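PDB 3MYR: nickel-dependent hydrogenase large subunit from Allochromatium vinosum, which catalyses the oxidation of molecular hydrogen by an electron acceptor, as the nickel- and iron-containing large subunit of a heterodimeric [NiFe] hydrogenase. Local coordinates for residues L80-P85 and E465-P470; D260-A265 and D410-R415; H330-Y335 and K365-S370. One frame throughout, in Å; residues are numbered along the deposited sequence.

Contact 1 of 3, residues L80-P85 and E465-P470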
# COMPACT_ATOMS: atom_id res chain seq x y z
N LEU B 80 -26.13 -3.09 -6.83
CA LEU B 80 -27.38 -2.59 -6.25
C LEU B 80 -27.92 -1.42 -7.06
O LEU B 80 -29.09 -0.99 -6.85
CB LEU B 80 -27.09 -2.11 -4.86
CG LEU B 80 -27.34 -3.11 -3.74
CD1 LEU B 80 -27.73 -4.60 -4.04
CD2 LEU B 80 -26.74 -2.85 -2.40
N ARG B 81 -27.10 -0.94 -7.99
CA ARG B 81 -27.36 0.27 -8.84
C ARG B 81 -27.60 1.49 -8.01
O ARG B 81 -28.61 2.16 -8.15
CB ARG B 81 -28.56 0.09 -9.82
CG ARG B 81 -28.70 -1.38 -10.18
CD ARG B 81 -28.28 -1.74 -11.55
NE ARG B 81 -29.50 -2.18 -12.27
CZ ARG B 81 -30.28 -1.41 -13.05
NH1 ARG B 81 -31.36 -1.94 -13.65
NH2 ARG B 81 -30.00 -0.11 -13.26
N ILE B 82 -26.69 1.77 -7.10
CA ILE B 82 -26.84 3.00 -6.37
C ILE B 82 -26.06 4.05 -7.16
O ILE B 82 -24.90 3.84 -7.45
CB ILE B 82 -26.22 2.79 -5.01
CG1 ILE B 82 -26.99 1.69 -4.30
CG2 ILE B 82 -26.14 4.11 -4.23
CD1 ILE B 82 -26.28 1.17 -3.00
N GLU B 83 -26.66 5.20 -7.45
CA GLU B 83 -25.89 6.37 -7.99
C GLU B 83 -25.40 7.26 -6.86
O GLU B 83 -26.16 7.56 -5.94
CB GLU B 83 -26.82 7.27 -8.85
CG GLU B 83 -27.28 6.69 -10.18
CD GLU B 83 -26.36 7.08 -11.34
OE1 GLU B 83 -25.86 8.26 -11.40
OE2 GLU B 83 -26.16 6.19 -12.21
N LEU B 84 -24.18 7.74 -6.95
CA LEU B 84 -23.65 8.64 -5.93
C LEU B 84 -24.14 10.05 -6.17
O LEU B 84 -24.17 10.49 -7.31
CB LEU B 84 -22.13 8.74 -6.04
CG LEU B 84 -21.23 7.61 -5.61
CD1 LEU B 84 -19.79 8.17 -5.45
CD2 LEU B 84 -21.73 6.99 -4.33
N PRO B 85 -24.26 10.85 -5.10
CA PRO B 85 -24.36 12.30 -5.29
C PRO B 85 -23.06 12.90 -5.80
O PRO B 85 -21.95 12.39 -5.50
CB PRO B 85 -24.62 12.85 -3.87
CG PRO B 85 -24.84 11.63 -2.97
CD PRO B 85 -24.20 10.45 -3.68
N GLU B 465 -29.01 7.57 0.70
CA GLU B 465 -29.47 6.59 1.67
C GLU B 465 -30.47 5.56 1.14
O GLU B 465 -30.89 4.64 1.87
CB GLU B 465 -30.09 7.27 2.91
CG GLU B 465 -31.52 8.01 2.69
CD GLU B 465 -31.51 9.36 1.80
OE1 GLU B 465 -30.50 9.78 1.12
OE2 GLU B 465 -32.59 10.01 1.75
N THR B 466 -30.91 5.72 -0.10
CA THR B 466 -32.17 5.05 -0.48
C THR B 466 -32.08 3.49 -0.40
O THR B 466 -33.02 2.80 0.05
CB THR B 466 -32.85 5.65 -1.81
OG1 THR B 466 -32.89 4.66 -2.83
CG2 THR B 466 -32.25 6.95 -2.36
N LEU B 467 -30.91 2.92 -0.71
CA LEU B 467 -30.75 1.46 -0.66
C LEU B 467 -29.80 1.03 0.50
O LEU B 467 -29.19 -0.04 0.46
CB LEU B 467 -30.27 0.86 -2.00
CG LEU B 467 -31.27 1.03 -3.18
CD1 LEU B 467 -30.76 0.50 -4.48
CD2 LEU B 467 -32.70 0.52 -2.91
N TRP B 468 -29.73 1.85 1.53
CA TRP B 468 -28.87 1.54 2.70
C TRP B 468 -29.33 0.28 3.46
O TRP B 468 -28.50 -0.49 3.91
CB TRP B 468 -28.81 2.74 3.65
CG TRP B 468 -27.98 2.47 4.87
CD1 TRP B 468 -28.43 2.28 6.16
CD2 TRP B 468 -26.54 2.28 4.90
NE1 TRP B 468 -27.33 2.02 6.99
CE2 TRP B 468 -26.17 2.03 6.23
CE3 TRP B 468 -25.53 2.30 3.91
CZ2 TRP B 468 -24.83 1.77 6.62
CZ3 TRP B 468 -24.16 2.07 4.31
CH2 TRP B 468 -23.85 1.81 5.63
N GLU B 469 -30.64 0.06 3.60
CA GLU B 469 -31.14 -1.08 4.35
C GLU B 469 -31.18 -2.35 3.49
O GLU B 469 -31.71 -2.31 2.36
CB GLU B 469 -32.57 -0.78 4.87
CG GLU B 469 -32.69 0.41 5.85
CD GLU B 469 -31.89 0.17 7.16
OE1 GLU B 469 -31.74 -1.03 7.55
OE2 GLU B 469 -31.45 1.19 7.79
N PRO B 470 -30.60 -3.49 3.98
CA PRO B 470 -30.62 -4.75 3.25
C PRO B 470 -32.04 -5.20 2.79
O PRO B 470 -32.17 -5.91 1.81
CB PRO B 470 -30.09 -5.76 4.29
CG PRO B 470 -29.14 -4.97 5.13
CD PRO B 470 -29.69 -3.54 5.16
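Leu467 lays its side chain alongside Ile82 and sets its CD1 against the carbonyl oxygen of Leu80, and these two meetings carry the contact. Its CB and CD1 touch the middle of Ile82, with Ile82 CG1 4.0 Å from Leu467 CD1, and the two branched chains slide past each other in opposite directions. Ile82 CD1 reaches on to Leu467 CB at 4.1 Å, because an extended second torsion (chi2 168°) carries this methyl along the leucine's stem. The same Leu467 CD1 rests 3.3 Å from Leu80 O, a close van der Waals approach of a methyl to an oxygen. No hydrogen bond joins the segments, and the backbones stay apart, with 7.1 Å between the CA atoms of Ile82 and Leu467.

Branched apolar side chains suit Ile82 and Leu467, which meet through carbon atoms at a partly exposed place. Leu80 ends helix 67-80, and Arg81, with positive phi (58°), breaks the helical path and swings its long charged side chain away from Leu467, as fits an exposed position. Leu467 is the third residue of a type I beta turn closed by Trp468 N to Glu465 O, 3.0 Å, and so projects from a compact bend; its own carbonyl accepts from Trp473 NE1. The side chain of Leu80 also packs on Trp473, so this one residue meets both segments. The next residue, Trp468, turns the other way, to a cation-pi contact with Arg51 and edge-to-face stacks with Tyr262 and Phe203 of the small subunit.

The contact therefore joins the short link between helices 67-80 and 86-112, which ends at Pro85, the N-cap of the second helix, to the loop leading from helix 426-456 to strand 476-485, at a partly buried edge of the chain beside the subunit interface.

Contact 2 of 3, residues D260-A265 and D410-R415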
# COMPACT_ATOMS: atom_id res chain seq x y z
N ASP B 260 13.71 15.26 -10.88
CA ASP B 260 14.69 14.24 -10.42
C ASP B 260 14.57 13.01 -11.27
O ASP B 260 15.57 12.48 -11.68
CB ASP B 260 14.43 13.77 -8.98
CG ASP B 260 14.91 14.77 -7.93
OD1 ASP B 260 15.47 15.85 -8.27
OD2 ASP B 260 14.73 14.48 -6.73
N THR B 261 13.35 12.59 -11.58
CA THR B 261 13.18 11.39 -12.43
C THR B 261 13.86 11.61 -13.81
O THR B 261 14.56 10.72 -14.32
CB THR B 261 11.66 11.09 -12.64
OG1 THR B 261 11.08 10.82 -11.36
CG2 THR B 261 11.47 9.87 -13.46
N LEU B 262 13.63 12.79 -14.40
CA LEU B 262 14.21 13.09 -15.70
C LEU B 262 15.74 13.20 -15.67
O LEU B 262 16.38 12.61 -16.53
CB LEU B 262 13.58 14.33 -16.39
CG LEU B 262 12.05 14.31 -16.57
CD1 LEU B 262 11.52 15.64 -17.22
CD2 LEU B 262 11.55 13.12 -17.34
N ALA B 263 16.30 13.93 -14.69
CA ALA B 263 17.75 14.08 -14.57
C ALA B 263 18.41 12.69 -14.36
O ALA B 263 19.41 12.40 -15.00
CB ALA B 263 18.14 15.00 -13.40
N ILE B 264 17.84 11.86 -13.50
CA ILE B 264 18.40 10.49 -13.24
C ILE B 264 18.29 9.57 -14.47
O ILE B 264 19.29 8.93 -14.86
CB ILE B 264 17.79 9.84 -11.98
CG1 ILE B 264 18.37 10.55 -10.75
CG2 ILE B 264 18.11 8.32 -11.86
CD1 ILE B 264 17.59 10.29 -9.46
N ALA B 265 17.15 9.64 -15.18
CA ALA B 265 16.96 8.85 -16.39
C ALA B 265 18.08 9.05 -17.44
O ALA B 265 18.41 8.12 -18.20
CB ALA B 265 15.59 9.22 -17.03
N ASP B 410 6.03 13.06 -25.35
CA ASP B 410 6.90 13.65 -26.40
C ASP B 410 8.05 14.49 -25.86
O ASP B 410 9.16 14.33 -26.31
CB ASP B 410 6.12 14.45 -27.45
CG ASP B 410 5.17 13.55 -28.27
OD1 ASP B 410 5.38 12.30 -28.27
OD2 ASP B 410 4.23 14.10 -28.90
N SER B 411 7.79 15.39 -24.91
CA SER B 411 8.89 16.20 -24.40
C SER B 411 9.86 15.34 -23.53
O SER B 411 11.06 15.54 -23.60
CB SER B 411 8.38 17.43 -23.64
OG SER B 411 7.88 16.97 -22.41
N THR B 412 9.36 14.32 -22.83
CA THR B 412 10.27 13.43 -22.14
C THR B 412 11.18 12.67 -23.09
O THR B 412 12.43 12.61 -22.88
CB THR B 412 9.49 12.43 -21.28
OG1 THR B 412 8.77 13.14 -20.26
CG2 THR B 412 10.40 11.35 -20.69
N LEU B 413 10.59 12.06 -24.12
CA LEU B 413 11.40 11.22 -25.04
C LEU B 413 12.38 12.11 -25.79
O LEU B 413 13.54 11.75 -26.08
CB LEU B 413 10.50 10.52 -26.08
CG LEU B 413 9.63 9.42 -25.47
CD1 LEU B 413 8.67 8.87 -26.52
CD2 LEU B 413 10.56 8.35 -24.91
N SER B 414 11.91 13.30 -26.13
CA SER B 414 12.77 14.21 -26.79
C SER B 414 13.99 14.69 -25.91
O SER B 414 15.12 14.75 -26.40
CB SER B 414 11.94 15.33 -27.44
OG SER B 414 12.64 16.56 -27.44
N ARG B 415 13.76 15.01 -24.64
CA ARG B 415 14.84 15.38 -23.75
C ARG B 415 15.87 14.27 -23.65
O ARG B 415 17.02 14.54 -23.51
CB ARG B 415 14.34 15.60 -22.32
CG ARG B 415 13.38 16.72 -22.15
CD ARG B 415 13.21 16.95 -20.63
NE ARG B 415 14.49 17.34 -20.04
CZ ARG B 415 14.65 18.39 -19.23
NH1 ARG B 415 13.58 19.11 -18.87
NH2 ARG B 415 15.86 18.70 -18.76
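Leu262 sets its two methyl groups against different residues of the facing helix. CD2 lies 4.0 Å from Thr412 CG2, with the hydroxyl oxygen of the threonine at a similar separation, while Leu262 CD1 meets the methylene Arg415 CD at 4.0 Å. In both pairs the side chains cross at about a right angle. Thr412 and Arg415 stand three residues apart, and the forked end of one leucine reaches both where the CA atoms of Leu262 and Thr412 are 7.6 Å apart.

At Thr412 the first torsion explains the arrangement: CG2 is anti to the backbone N and OG1 beside it (chi1 -63°), which lets the hydroxyl bond to Leu408 O one turn back in its own helix and places the methyl against Leu262 as well. In Arg415 an extended second torsion (chi2 -170°) carries CD out to Leu262 CD1, and the chain then bends at chi3, so that the leucine methyl lies obliquely to the guanidinium and meets the aliphatic part of an exposed residue.

Beyond this shell, helix 426-456 lies against both partners: Thr261 touches its Ala434, Ala265 its Leu427, and Thr412 its Leu435. Helices 236-265 and 403-416 thus both pack against helix 426-456.

Chemically the contact is van der Waals packing without a bond across it; the threonine hydroxyl is satisfied within its own helix, so a polar residue can present a largely apolar surface to the leucine.

Contact 3 of 3, residues H330-Y335 and K365-S370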
# COMPACT_ATOMS: atom_id res chain seq x y z
N HIS B 330 -0.05 -22.91 -11.97
CA HIS B 330 1.22 -22.82 -11.21
C HIS B 330 1.06 -22.02 -9.91
O HIS B 330 1.99 -21.34 -9.49
CB HIS B 330 2.32 -22.19 -12.07
CG HIS B 330 2.85 -23.13 -13.11
ND1 HIS B 330 2.47 -23.08 -14.44
CD2 HIS B 330 3.67 -24.21 -12.99
CE1 HIS B 330 3.09 -24.04 -15.11
NE2 HIS B 330 3.83 -24.73 -14.26
N SER B 331 -0.10 -22.17 -9.24
CA SER B 331 -0.46 -21.45 -8.02
C SER B 331 -0.91 -22.48 -7.00
O SER B 331 -1.39 -23.56 -7.36
CB SER B 331 -1.61 -20.47 -8.28
OG SER B 331 -1.28 -19.62 -9.39
N TRP B 332 -0.78 -22.13 -5.72
CA TRP B 332 -1.08 -23.04 -4.62
C TRP B 332 -2.56 -23.07 -4.22
O TRP B 332 -2.90 -22.78 -3.07
CB TRP B 332 -0.18 -22.67 -3.46
CG TRP B 332 1.25 -23.00 -3.75
CD1 TRP B 332 1.73 -24.16 -4.29
CD2 TRP B 332 2.41 -22.20 -3.44
NE1 TRP B 332 3.10 -24.14 -4.36
CE2 TRP B 332 3.55 -22.94 -3.86
CE3 TRP B 332 2.59 -20.96 -2.80
CZ2 TRP B 332 4.89 -22.47 -3.68
CZ3 TRP B 332 3.93 -20.46 -2.63
CH2 TRP B 332 5.06 -21.24 -3.07
N TYR B 333 -3.42 -23.42 -5.18
CA TYR B 333 -4.86 -23.38 -5.03
C TYR B 333 -5.44 -24.65 -5.67
O TYR B 333 -4.81 -25.31 -6.57
CB TYR B 333 -5.48 -22.14 -5.72
CG TYR B 333 -5.09 -20.83 -5.05
CD1 TYR B 333 -3.99 -20.09 -5.52
CD2 TYR B 333 -5.77 -20.38 -3.91
CE1 TYR B 333 -3.58 -18.92 -4.89
CE2 TYR B 333 -5.37 -19.22 -3.25
CZ TYR B 333 -4.25 -18.51 -3.73
OH TYR B 333 -3.84 -17.32 -3.13
N GLU B 334 -6.64 -24.97 -5.22
CA GLU B 334 -7.41 -26.06 -5.82
C GLU B 334 -8.74 -25.48 -6.40
O GLU B 334 -9.43 -24.69 -5.75
CB GLU B 334 -7.67 -27.08 -4.70
CG GLU B 334 -7.97 -28.48 -5.13
CD GLU B 334 -6.73 -29.24 -5.60
OE1 GLU B 334 -6.84 -29.93 -6.63
OE2 GLU B 334 -5.66 -29.19 -4.95
N TYR B 335 -9.04 -25.83 -7.64
CA TYR B 335 -10.31 -25.48 -8.26
C TYR B 335 -11.13 -26.77 -8.38
O TYR B 335 -10.67 -27.76 -8.95
CB TYR B 335 -10.11 -24.93 -9.69
CG TYR B 335 -9.71 -23.48 -9.84
CD1 TYR B 335 -9.62 -22.62 -8.72
CD2 TYR B 335 -9.40 -22.96 -11.11
CE1 TYR B 335 -9.24 -21.28 -8.88
CE2 TYR B 335 -9.04 -21.61 -11.27
CZ TYR B 335 -8.99 -20.79 -10.15
OH TYR B 335 -8.70 -19.48 -10.30
N LYS B 365 15.55 -24.30 -0.11
CA LYS B 365 16.47 -23.43 -0.86
C LYS B 365 15.95 -23.15 -2.27
O LYS B 365 16.39 -22.19 -2.90
CB LYS B 365 17.89 -24.07 -0.95
CG LYS B 365 18.53 -24.46 0.39
CD LYS B 365 18.63 -23.25 1.34
CE LYS B 365 20.06 -22.65 1.35
NZ LYS B 365 20.15 -21.25 1.96
N GLN B 366 15.05 -23.98 -2.78
CA GLN B 366 14.53 -23.81 -4.16
C GLN B 366 13.03 -24.10 -4.18
O GLN B 366 12.61 -25.11 -3.65
CB GLN B 366 15.12 -24.85 -5.12
CG GLN B 366 16.59 -24.70 -5.38
CD GLN B 366 16.85 -23.98 -6.70
OE1 GLN B 366 16.45 -24.48 -7.81
NE2 GLN B 366 17.54 -22.84 -6.61
N LEU B 367 12.27 -23.29 -4.90
CA LEU B 367 10.91 -23.71 -5.25
C LEU B 367 10.89 -24.94 -6.16
O LEU B 367 11.86 -25.26 -6.83
CB LEU B 367 10.19 -22.59 -5.96
CG LEU B 367 9.93 -21.40 -5.01
CD1 LEU B 367 9.90 -20.08 -5.81
CD2 LEU B 367 8.70 -21.54 -4.18
N ASP B 368 9.75 -25.60 -6.25
CA ASP B 368 9.56 -26.53 -7.32
C ASP B 368 8.56 -25.85 -8.27
O ASP B 368 7.39 -25.67 -7.96
CB ASP B 368 9.03 -27.86 -6.74
CG ASP B 368 8.65 -28.90 -7.81
OD1 ASP B 368 8.48 -28.62 -9.02
OD2 ASP B 368 8.51 -30.04 -7.40
N VAL B 369 9.01 -25.59 -9.48
CA VAL B 369 8.34 -24.73 -10.39
C VAL B 369 7.58 -25.60 -11.43
O VAL B 369 6.89 -25.07 -12.30
CB VAL B 369 9.49 -23.85 -10.94
CG1 VAL B 369 10.15 -24.23 -12.29
CG2 VAL B 369 9.62 -22.53 -10.33
N SER B 370 7.58 -26.92 -11.25
CA SER B 370 6.89 -27.77 -12.21
C SER B 370 5.40 -27.70 -11.96
O SER B 370 4.66 -27.90 -12.89
CB SER B 370 7.36 -29.24 -12.14
OG SER B 370 6.95 -29.80 -10.91
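Asp368 OD1 is gripped twice by Ser370, while the carbonyls of Val369 and Ser370 lie against the ring of His330. Ser370 N donates to Asp368 OD1 at 2.9 Å, nearly in line with the carboxylate C-O bond and with an N-H...O angle of 159°. The hydroxyl adds a second bond, Ser370 OG to Asp368 OD1 at 2.7 Å, arriving on the syn side about 20° out of the carboxylate plane. This is an Asx turn, and aspartate suits it because its short side chain can reach the N-H two residues on.

The turn presents its carbonyls to the imidazole obliquely. With CG anti to its carbonyl carbon (chi1 -75°), His330 swings its ring to them: Val369 O comes 3.4 Å from His330 CD2, and Ser370 O lies 3.6 Å from His330 NE2 without forming a hydrogen bond. With an alanine in place of His330 the ring would be gone, and the two carbonyls would probably lose their neighbour and face a gap.

Earlier in segment 365-370, Leu367 CD2 meets the six-membered ring of Trp332 at its edge, in the ring plane, 3.8 Å from CH2. Trp332 is the centre of an inverse gamma turn; its indole makes edge-to-face contacts with Tyr354 and Trp375, and Ser34 of strand 27-35 touches both it and Leu367. Two parts of the long loop between strands 324-327 and 378-381 thus come together.

The chemistry is divided: strong bonds shape segment 365-370 from within, whereas between segments there are an apolar edge contact, a probably weakly favourable approach of the CD2 hydrogen to Val369 O, and a van der Waals one at Ser370 O.

How the contacts relate
The three contacts are widely separated, with centres 41 to 46 Å apart and no atoms touching between them. In sequence they enclose one another: contact 1 joins residues 80-85 to 465-470, contact 2 falls between those, and contact 3 between the segments of contact 2. Contacts 1 and 2 lie on opposite sides of the chain's centre. Contact 2 is a helix-helix meeting, whereas contacts 1 and 3 join loops. Helix 426-456 relates the first two, packing against contact 2 and leading into the loop of contact 1. Within the nickel-dependent hydrogenase family region, contacts 1 and 2 join parts far apart in sequence and contact 3 two parts of one loop, all away from the annotated metal sites.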